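Local coordinates for Glyoxalase/bleomycin resistance protein/dioxygenase (Alicyclobacillus acidocaldarius subsp. acidocaldarius, PDB 3RRI), which is a metalloprotein of the glyoxalase/bleomycin resistance/dioxygenase superfamily, possibly with dioxygenase activity, though its substrate is not established, at residues D77-H80 against F81-Y85; L115-P118 against S119-L123; L56-R59 against W60-V64. All coordinates share one frame; numbering follows the deposited sequence.

From the N terminus, interaction 3 comes first, bending the loop between strands 50-56 and 70-74 back on itself. Interaction 1 follows at the start of helix 78-90, where it closes the first helical turns. Interaction 2 comes last and closes the hairpin of strands 110-116 and 122-128. The three lie in series along the chain, neither nesting nor crossing. Interactions 2 and 3 nevertheless meet in space, their centres about 10 Å apart: Asn-120 ND2 probably donates to Asp-61 O, tying the hairpin turn to the loop. Interaction 1 lies across the chain's centre, about 19 Å from interaction 2 and 29 Å from interaction 3, centre to centre.

Interaction 1: D77-H80 against F81-Y85; sequences DKKH and FDNLY
Lys-78 reaches one turn along the helix to Asp-82, forming a salt bridge in which NZ lies 2.7 Å from Asp-82 OD1 and uses the syn lone pair of that oxygen. The lysine chain starts anti to its own nitrogen (chi1 -168°) and stays extended until its last torsion, which turns the ammonium onto the carboxylate; on the way CG passes 3.6 Å from Asp-82 OD1. OD1 also lies in plane at the edge of the Phe-81 ring. One residue on, Lys-79 and Asn-83 repeat the spacing more loosely. Lys-79 NZ makes a weak 3.5 Å bond to Asn-83 OD1, and a water bridges NZ and Asn-83 ND2 through weak bonds.

Beneath these side chains run the i to i+4 bonds of the helix: Asp-82 N to Lys-78 O (2.8 Å), Asn-83 N to Lys-79 O and Leu-84 N to His-80 O. Asp-77 is the N-cap. Its OD1 accepts from Lys-79 N at 3.0 Å, the amide approaching from above the carboxylate plane, and so satisfies an N-H of the first turn.

His-80 NE2 bonds to Asp-131 of the second subunit, placing this end of helix 78-90 at a subunit interface. Phe-81 and Leu-84 pack against strands 110-116 and 122-128, where the Phe-81 ring meets Phe-113 edge-to-face.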
loop_
_atom_site.group_PDB
_atom_site.type_symbol
_atom_site.label_atom_id
_atom_site.label_comp_id
_atom_site.label_asym_id
_atom_site.label_seq_id
_atom_site.Cartn_x
_atom_site.Cartn_y
_atom_site.Cartn_z
ATOM N N ASP A 77 -1.594 16.256 3.305
ATOM C CA ASP A 77 -0.727 16.582 4.448
ATOM C C ASP A 77 -0.384 18.058 4.398
ATOM O O ASP A 77 0.289 18.512 3.502
ATOM C CB ASP A 77 0.543 15.729 4.343
ATOM C CG ASP A 77 1.464 15.817 5.574
ATOM O OD1 ASP A 77 1.304 16.745 6.423
ATOM O OD2 ASP A 77 2.360 14.924 5.663
ATOM N N LYS A 78 -0.825 18.822 5.385
ATOM C CA LYS A 78 -0.488 20.224 5.385
ATOM C C LYS A 78 1.013 20.540 5.297
ATOM O O LYS A 78 1.380 21.567 4.756
ATOM C CB LYS A 78 -1.030 20.917 6.629
ATOM C CG LYS A 78 -0.946 22.428 6.506
ATOM C CD LYS A 78 -1.817 23.172 7.443
ATOM C CE LYS A 78 -2.142 24.559 6.837
ATOM N NZ LYS A 78 -0.959 25.480 6.790
ATOM N N LYS A 79 1.874 19.662 5.796
ATOM C CA LYS A 79 3.321 19.894 5.688
ATOM C C LYS A 79 3.770 20.031 4.234
ATOM O O LYS A 79 4.683 20.803 3.913
ATOM C CB LYS A 79 4.125 18.798 6.366
ATOM C CG LYS A 79 5.627 19.097 6.447
ATOM C CD LYS A 79 6.419 17.903 6.949
ATOM C CE LYS A 79 7.716 18.361 7.630
ATOM N NZ LYS A 79 8.478 19.293 6.736
ATOM N N HIS A 80 3.168 19.248 3.347
ATOM C CA HIS A 80 3.526 19.356 1.940
ATOM C C HIS A 80 3.099 20.685 1.330
ATOM O O HIS A 80 3.850 21.298 0.571
ATOM C CB HIS A 80 2.965 18.189 1.123
ATOM C CG HIS A 80 3.573 16.862 1.464
ATOM N ND1 HIS A 80 2.871 15.679 1.383
ATOM C CD2 HIS A 80 4.825 16.527 1.853
ATOM C CE1 HIS A 80 3.659 14.674 1.723
ATOM N NE2 HIS A 80 4.857 15.159 2.012
ATOM N N PHE A 81 1.898 21.141 1.713
ATOM C CA PHE A 81 1.405 22.438 1.295
ATOM C C PHE A 81 2.346 23.575 1.819
ATOM O O PHE A 81 2.788 24.427 1.062
ATOM C CB PHE A 81 -0.038 22.601 1.804
ATOM C CG PHE A 81 -0.668 23.934 1.533
ATOM C CD1 PHE A 81 -1.391 24.162 0.373
ATOM C CD2 PHE A 81 -0.587 24.970 2.464
ATOM C CE1 PHE A 81 -1.971 25.367 0.123
ATOM C CE2 PHE A 81 -1.197 26.174 2.228
ATOM C CZ PHE A 81 -1.869 26.391 1.077
ATOM N N ASP A 82 2.668 23.511 3.119
ATOM C CA ASP A 82 3.522 24.535 3.758
ATOM C C ASP A 82 4.927 24.542 3.160
ATOM O O ASP A 82 5.500 25.597 2.938
ATOM C CB ASP A 82 3.643 24.303 5.262
ATOM C CG ASP A 82 2.334 24.510 6.023
ATOM O OD1 ASP A 82 1.351 25.003 5.441
ATOM O OD2 ASP A 82 2.315 24.136 7.221
ATOM N N ASN A 83 5.505 23.358 2.922
ATOM C CA ASN A 83 6.798 23.268 2.276
ATOM C C ASN A 83 6.819 23.936 0.911
ATOM O O ASN A 83 7.786 24.552 0.527
ATOM C CB ASN A 83 7.208 21.805 2.080
ATOM C CG ASN A 83 7.652 21.128 3.369
ATOM O OD1 ASN A 83 7.790 21.776 4.420
ATOM N ND2 ASN A 83 7.867 19.814 3.299
ATOM N N LEU A 84 5.756 23.727 0.130
ATOM C CA LEU A 84 5.739 24.291 -1.218
ATOM C C LEU A 84 5.584 25.799 -1.185
ATOM O O LEU A 84 6.225 26.503 -1.944
ATOM C CB LEU A 84 4.624 23.628 -2.054
ATOM C CG LEU A 84 4.507 24.136 -3.505
ATOM C CD1 LEU A 84 5.804 23.826 -4.294
ATOM C CD2 LEU A 84 3.244 23.549 -4.220
ATOM N N TYR A 85 4.754 26.292 -0.275
ATOM C CA TYR A 85 4.663 27.748 -0.127
ATOM C C TYR A 85 6.017 28.368 0.211
ATOM O O TYR A 85 6.407 29.384 -0.351
ATOM C CB TYR A 85 3.662 28.059 0.948
ATOM C CG TYR A 85 3.473 29.527 1.259
ATOM C CD1 TYR A 85 2.775 30.337 0.390
ATOM C CD2 TYR A 85 3.963 30.079 2.435
ATOM C CE1 TYR A 85 2.571 31.665 0.647
ATOM C CE2 TYR A 85 3.761 31.412 2.702
ATOM C CZ TYR A 85 3.068 32.197 1.811
ATOM O OH TYR A 85 2.830 33.536 2.005
HETATM O O HOH W 1 8.944 17.288 4.090
#

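Interaction 2: L115-P118 against S119-L123; sequences LIDP and SNNLL
Asp-117 OD1 is gripped by two backbone amides across the turn, Ser-119 N at 2.9 Å and Asn-121 N at 3.0 Å. They come from opposite faces of the carboxylate plane, and Asn-121 ND2 adds a weak third bond. The pairing of OD1 with Ser-119 N gives an Asx turn. The other oxygen, Asp-117 OD2, takes Asn-121 ND2 at 3.1 Å on the syn side and accepts a further bond from Tyr-27 OH. Asn-121 ND2 also donates to Pro-16 O of strand 10-17. The two planes stand 85° apart, so they do not stack; the amide presents its nitrogen to the carboxylate. With chi1 at 88°, Asp-117 CG sits between the backbone nitrogen and the carbonyl carbon, which keeps the carboxylate over the bend. These bonds satisfy a buried carboxylate and limit its rotation.

The bend is a type I turn from Asp-117 to Asn-120, closed by Asn-120 N to Asp-117 O (2.9 Å) and followed by a G1 beta bulge, with Asn-120 in the left-handed helical region. A water donates to both Asp-117 O and Asn-120 OD1, while Asn-120 ND2 bonds to Asp-61 O. Asp-117 N to Asn-121 O leads into the antiparallel ladder, in which Leu-115 and Leu-123 form a hydrogen-bonded pair and Ile-116 and Leu-122 a non-hydrogen-bonded one. Ile-116 and Leu-122 lie side by side, CG1 of the isoleucine 3.9 Å from CD2 of the leucine; Leu-115 CB and Leu-123 CB meet on the other face.

The hairpin joins strands 110-116 and 122-128. Its Leu-115 and Leu-123 face carries contacts to Leu-31 and to Tyr-27 of helix 20-30, whereas Ile-116 and Leu-122 both touch Tyr-96 of strand 95-98.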
loop_
_atom_site.group_PDB
_atom_site.type_symbol
_atom_site.label_atom_id
_atom_site.label_comp_id
_atom_site.label_asym_id
_atom_site.label_seq_id
_atom_site.Cartn_x
_atom_site.Cartn_y
_atom_site.Cartn_z
ATOM N N LEU A 115 0.312 30.439 -7.951
ATOM C CA LEU A 115 1.516 30.847 -8.657
ATOM C C LEU A 115 1.145 31.143 -10.112
ATOM O O LEU A 115 0.040 30.804 -10.555
ATOM C CB LEU A 115 2.582 29.760 -8.611
ATOM C CG LEU A 115 2.937 29.203 -7.245
ATOM C CD1 LEU A 115 3.992 28.180 -7.350
ATOM C CD2 LEU A 115 3.383 30.370 -6.295
ATOM N N ILE A 116 2.040 31.818 -10.831
ATOM C CA ILE A 116 1.785 32.156 -12.242
ATOM C C ILE A 116 3.031 31.896 -13.032
ATOM O O ILE A 116 4.129 32.321 -12.668
ATOM C CB ILE A 116 1.232 33.616 -12.394
ATOM C CG1 ILE A 116 0.871 33.945 -13.854
ATOM C CG2 ILE A 116 2.212 34.652 -11.774
ATOM C CD1 ILE A 116 0.128 35.264 -14.048
ATOM N N ASP A 117 2.896 31.081 -14.084
ATOM C CA ASP A 117 4.024 30.739 -14.925
ATOM C C ASP A 117 4.287 31.841 -15.994
ATOM O O ASP A 117 3.511 32.796 -16.102
ATOM C CB ASP A 117 3.926 29.281 -15.462
ATOM C CG ASP A 117 3.167 29.121 -16.759
ATOM O OD1 ASP A 117 2.723 30.111 -17.342
ATOM O OD2 ASP A 117 3.057 27.924 -17.216
ATOM N N PRO A 118 5.402 31.732 -16.729
ATOM C CA PRO A 118 5.769 32.854 -17.617
ATOM C C PRO A 118 4.801 33.085 -18.780
ATOM O O PRO A 118 4.850 34.137 -19.415
ATOM C CB PRO A 118 7.166 32.470 -18.109
ATOM C CG PRO A 118 7.686 31.531 -17.085
ATOM C CD PRO A 118 6.499 30.767 -16.606
ATOM N N SER A 119 3.941 32.100 -19.059
ATOM C CA SER A 119 2.943 32.240 -20.080
ATOM C C SER A 119 1.548 32.440 -19.489
ATOM O O SER A 119 0.541 32.211 -20.148
ATOM C CB SER A 119 2.995 31.019 -21.003
ATOM O OG SER A 119 4.278 30.815 -21.493
ATOM N N ASN A 120 1.504 32.905 -18.227
ATOM C CA ASN A 120 0.270 33.276 -17.529
ATOM C C ASN A 120 -0.689 32.132 -17.227
ATOM O O ASN A 120 -1.844 32.358 -16.944
ATOM C CB ASN A 120 -0.482 34.416 -18.243
ATOM C CG ASN A 120 0.292 35.723 -18.233
ATOM O OD1 ASN A 120 1.119 35.982 -17.336
ATOM N ND2 ASN A 120 0.028 36.558 -19.239
ATOM N N ASN A 121 -0.177 30.900 -17.243
ATOM C CA ASN A 121 -0.915 29.788 -16.656
ATOM C C ASN A 121 -0.951 29.898 -15.144
ATOM O O ASN A 121 0.088 30.208 -14.521
ATOM C CB ASN A 121 -0.278 28.453 -17.033
ATOM C CG ASN A 121 -0.390 28.178 -18.515
ATOM O OD1 ASN A 121 -1.486 27.978 -19.021
ATOM N ND2 ASN A 121 0.726 28.218 -19.195
ATOM N N LEU A 122 -2.119 29.663 -14.570
ATOM C CA LEU A 122 -2.318 29.784 -13.121
ATOM C C LEU A 122 -2.256 28.403 -12.440
ATOM O O LEU A 122 -3.016 27.490 -12.806
ATOM C CB LEU A 122 -3.633 30.461 -12.801
ATOM C CG LEU A 122 -3.794 31.947 -13.195
ATOM C CD1 LEU A 122 -5.182 32.419 -12.824
ATOM C CD2 LEU A 122 -2.702 32.873 -12.579
ATOM N N LEU A 123 -1.353 28.278 -11.462
ATOM C CA LEU A 123 -1.180 27.098 -10.641
ATOM C C LEU A 123 -1.815 27.383 -9.304
ATOM O O LEU A 123 -1.411 28.343 -8.636
ATOM C CB LEU A 123 0.283 26.801 -10.427
ATOM C CG LEU A 123 1.091 26.284 -11.631
ATOM C CD1 LEU A 123 1.262 27.377 -12.637
ATOM C CD2 LEU A 123 2.424 25.714 -11.167
HETATM O O HOH W 2 3.569 35.459 -16.181
#

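Interaction 3: L56-R59 against W60-V64; sequences LSDR and WDREV
Asp-58 and Arg-62 meet at about a right angle, their carboxylate and guanidinium planes 86° apart, while the same guanidinium lies over the indole of Trp-60. The arginine grips the aspartate end-on with both terminal nitrogens, each taking a different atom. NH2 forms a salt bridge to Asp-58 OD1 at 2.6 Å, and NH1 donates to the backbone Asp-58 O, also at 2.6 Å. Both acceptors lie almost in the guanidinium plane, although NH2 approaches OD1 from above the carboxylate plane. A bend at chi2 (67°) folds the Arg-62 chain back toward Asp-58.

One face of the guanidinium is covered by Trp-60 CE2, 3.4 Å from its plane and over its centre. From the indole side, NH1 lies above the ring plane and toward its rim. NH1 also bonds to Trp-60 O at 3.0 Å, linking the guanidinium to the main chain of the residue whose ring it partly overlies. A Trp-60 chi1 of 51° sets CG between the backbone nitrogen and carbonyl carbon and turns the CD1 edge of the indole to Ser-57 O (3.3 Å). At the indole edge a water accepts from Trp-60 NE1 and donates to Asp-58 OD1. Just ahead of Trp-60, Ser-57 OG accepts from Arg-59 N in an ST turn.

Trp-60 also packs on Pro-16, Ser-119 and Asn-120 and makes a cation-pi contact with Arg-18, joining this surface loop to strand 10-17 and the hairpin turn at 117-120. The Arg-62 charge is probably offset by the Asp-58 carboxylate, while the two carbonyl bonds restrain the guanidinium's rotation. With Arg-62 and a water both donating to OD1, the Asp-58 carboxylate is probably stabilised in its ionised form.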
loop_
_atom_site.group_PDB
_atom_site.type_symbol
_atom_site.label_atom_id
_atom_site.label_comp_id
_atom_site.label_asym_id
_atom_site.label_seq_id
_atom_site.Cartn_x
_atom_site.Cartn_y
_atom_site.Cartn_z
ATOM N N LEU A 56 4.920 24.283 -26.942
ATOM C CA LEU A 56 5.382 25.533 -27.544
ATOM C C LEU A 56 4.233 26.130 -28.353
ATOM O O LEU A 56 3.733 25.508 -29.321
ATOM C CB LEU A 56 6.609 25.299 -28.413
ATOM C CG LEU A 56 7.160 26.542 -29.139
ATOM C CD1 LEU A 56 7.717 27.559 -28.096
ATOM C CD2 LEU A 56 8.208 26.119 -30.157
ATOM N N SER A 57 3.784 27.314 -27.961
ATOM C CA SER A 57 2.536 27.860 -28.484
ATOM C C SER A 57 2.428 29.377 -28.276
ATOM O O SER A 57 2.920 29.934 -27.271
ATOM C CB SER A 57 1.335 27.186 -27.816
ATOM O OG SER A 57 0.108 27.724 -28.257
ATOM N N ASP A 58 1.772 30.023 -29.235
ATOM C CA ASP A 58 1.448 31.440 -29.137
ATOM C C ASP A 58 0.057 31.675 -28.557
ATOM O O ASP A 58 -0.354 32.823 -28.369
ATOM C CB ASP A 58 1.578 32.078 -30.518
ATOM C CG ASP A 58 1.426 33.595 -30.485
ATOM O OD1 ASP A 58 2.061 34.267 -29.630
ATOM O OD2 ASP A 58 0.670 34.093 -31.348
ATOM N N ARG A 59 -0.664 30.605 -28.238
ATOM C CA ARG A 59 -2.028 30.714 -27.724
ATOM C C ARG A 59 -2.090 30.657 -26.195
ATOM O O ARG A 59 -2.899 29.920 -25.622
ATOM C CB ARG A 59 -2.876 29.593 -28.307
ATOM C CG ARG A 59 -3.046 29.656 -29.826
ATOM C CD ARG A 59 -3.859 28.434 -30.238
ATOM N NE ARG A 59 -3.960 28.244 -31.685
ATOM C CZ ARG A 59 -3.803 27.075 -32.315
ATOM N NH1 ARG A 59 -3.484 25.957 -31.643
ATOM N NH2 ARG A 59 -3.937 27.021 -33.637
ATOM N N TRP A 60 -1.230 31.432 -25.551
ATOM C CA TRP A 60 -1.253 31.622 -24.096
ATOM C C TRP A 60 -1.977 32.922 -23.809
ATOM O O TRP A 60 -1.977 33.824 -24.652
ATOM C CB TRP A 60 0.166 31.654 -23.530
ATOM C CG TRP A 60 1.107 32.603 -24.234
ATOM C CD1 TRP A 60 1.757 32.393 -25.407
ATOM C CD2 TRP A 60 1.496 33.912 -23.786
ATOM N NE1 TRP A 60 2.517 33.487 -25.730
ATOM C CE2 TRP A 60 2.369 34.436 -24.752
ATOM C CE3 TRP A 60 1.184 34.684 -22.664
ATOM C CZ2 TRP A 60 2.957 35.696 -24.625
ATOM C CZ3 TRP A 60 1.754 35.930 -22.541
ATOM C CH2 TRP A 60 2.631 36.426 -23.518
ATOM N N ASP A 61 -2.611 33.006 -22.644
ATOM C CA ASP A 61 -3.437 34.165 -22.284
ATOM C C ASP A 61 -2.564 35.373 -21.980
ATOM O O ASP A 61 -1.698 35.318 -21.107
ATOM C CB ASP A 61 -4.301 33.883 -21.047
ATOM C CG ASP A 61 -5.336 32.814 -21.272
ATOM O OD1 ASP A 61 -5.619 32.491 -22.443
ATOM O OD2 ASP A 61 -5.883 32.288 -20.258
ATOM N N ARG A 62 -2.800 36.472 -22.694
ATOM C CA ARG A 62 -2.090 37.717 -22.405
ATOM C C ARG A 62 -2.683 38.424 -21.208
ATOM O O ARG A 62 -1.978 39.143 -20.524
ATOM C CB ARG A 62 -2.090 38.663 -23.618
ATOM C CG ARG A 62 -0.875 38.507 -24.489
ATOM C CD ARG A 62 -0.860 37.160 -25.162
ATOM N NE ARG A 62 0.150 37.117 -26.206
ATOM C CZ ARG A 62 0.350 36.081 -27.014
ATOM N NH1 ARG A 62 -0.366 34.976 -26.890
ATOM N NH2 ARG A 62 1.291 36.140 -27.933
ATOM N N GLU A 63 -3.973 38.226 -20.967
ATOM C CA GLU A 63 -4.669 38.849 -19.839
ATOM C C GLU A 63 -5.157 37.713 -18.968
ATOM O O GLU A 63 -5.794 36.785 -19.463
ATOM C CB GLU A 63 -5.865 39.677 -20.342
ATOM C CG GLU A 63 -6.082 41.036 -19.654
ATOM C CD GLU A 63 -6.937 41.983 -20.513
ATOM O OE1 GLU A 63 -8.161 42.125 -20.237
ATOM O OE2 GLU A 63 -6.387 42.560 -21.487
ATOM N N VAL A 64 -4.858 37.773 -17.678
ATOM C CA VAL A 64 -5.105 36.634 -16.808
ATOM C C VAL A 64 -6.176 36.958 -15.764
ATOM O O VAL A 64 -6.149 38.016 -15.150
ATOM C CB VAL A 64 -3.784 36.154 -16.141
ATOM C CG1 VAL A 64 -3.208 37.229 -15.219
ATOM C CG2 VAL A 64 -4.002 34.859 -15.404
HETATM O O HOH W 3 4.191 33.628 -28.149
HETATM O O HOH W 4 -4.609 29.899 -23.219
#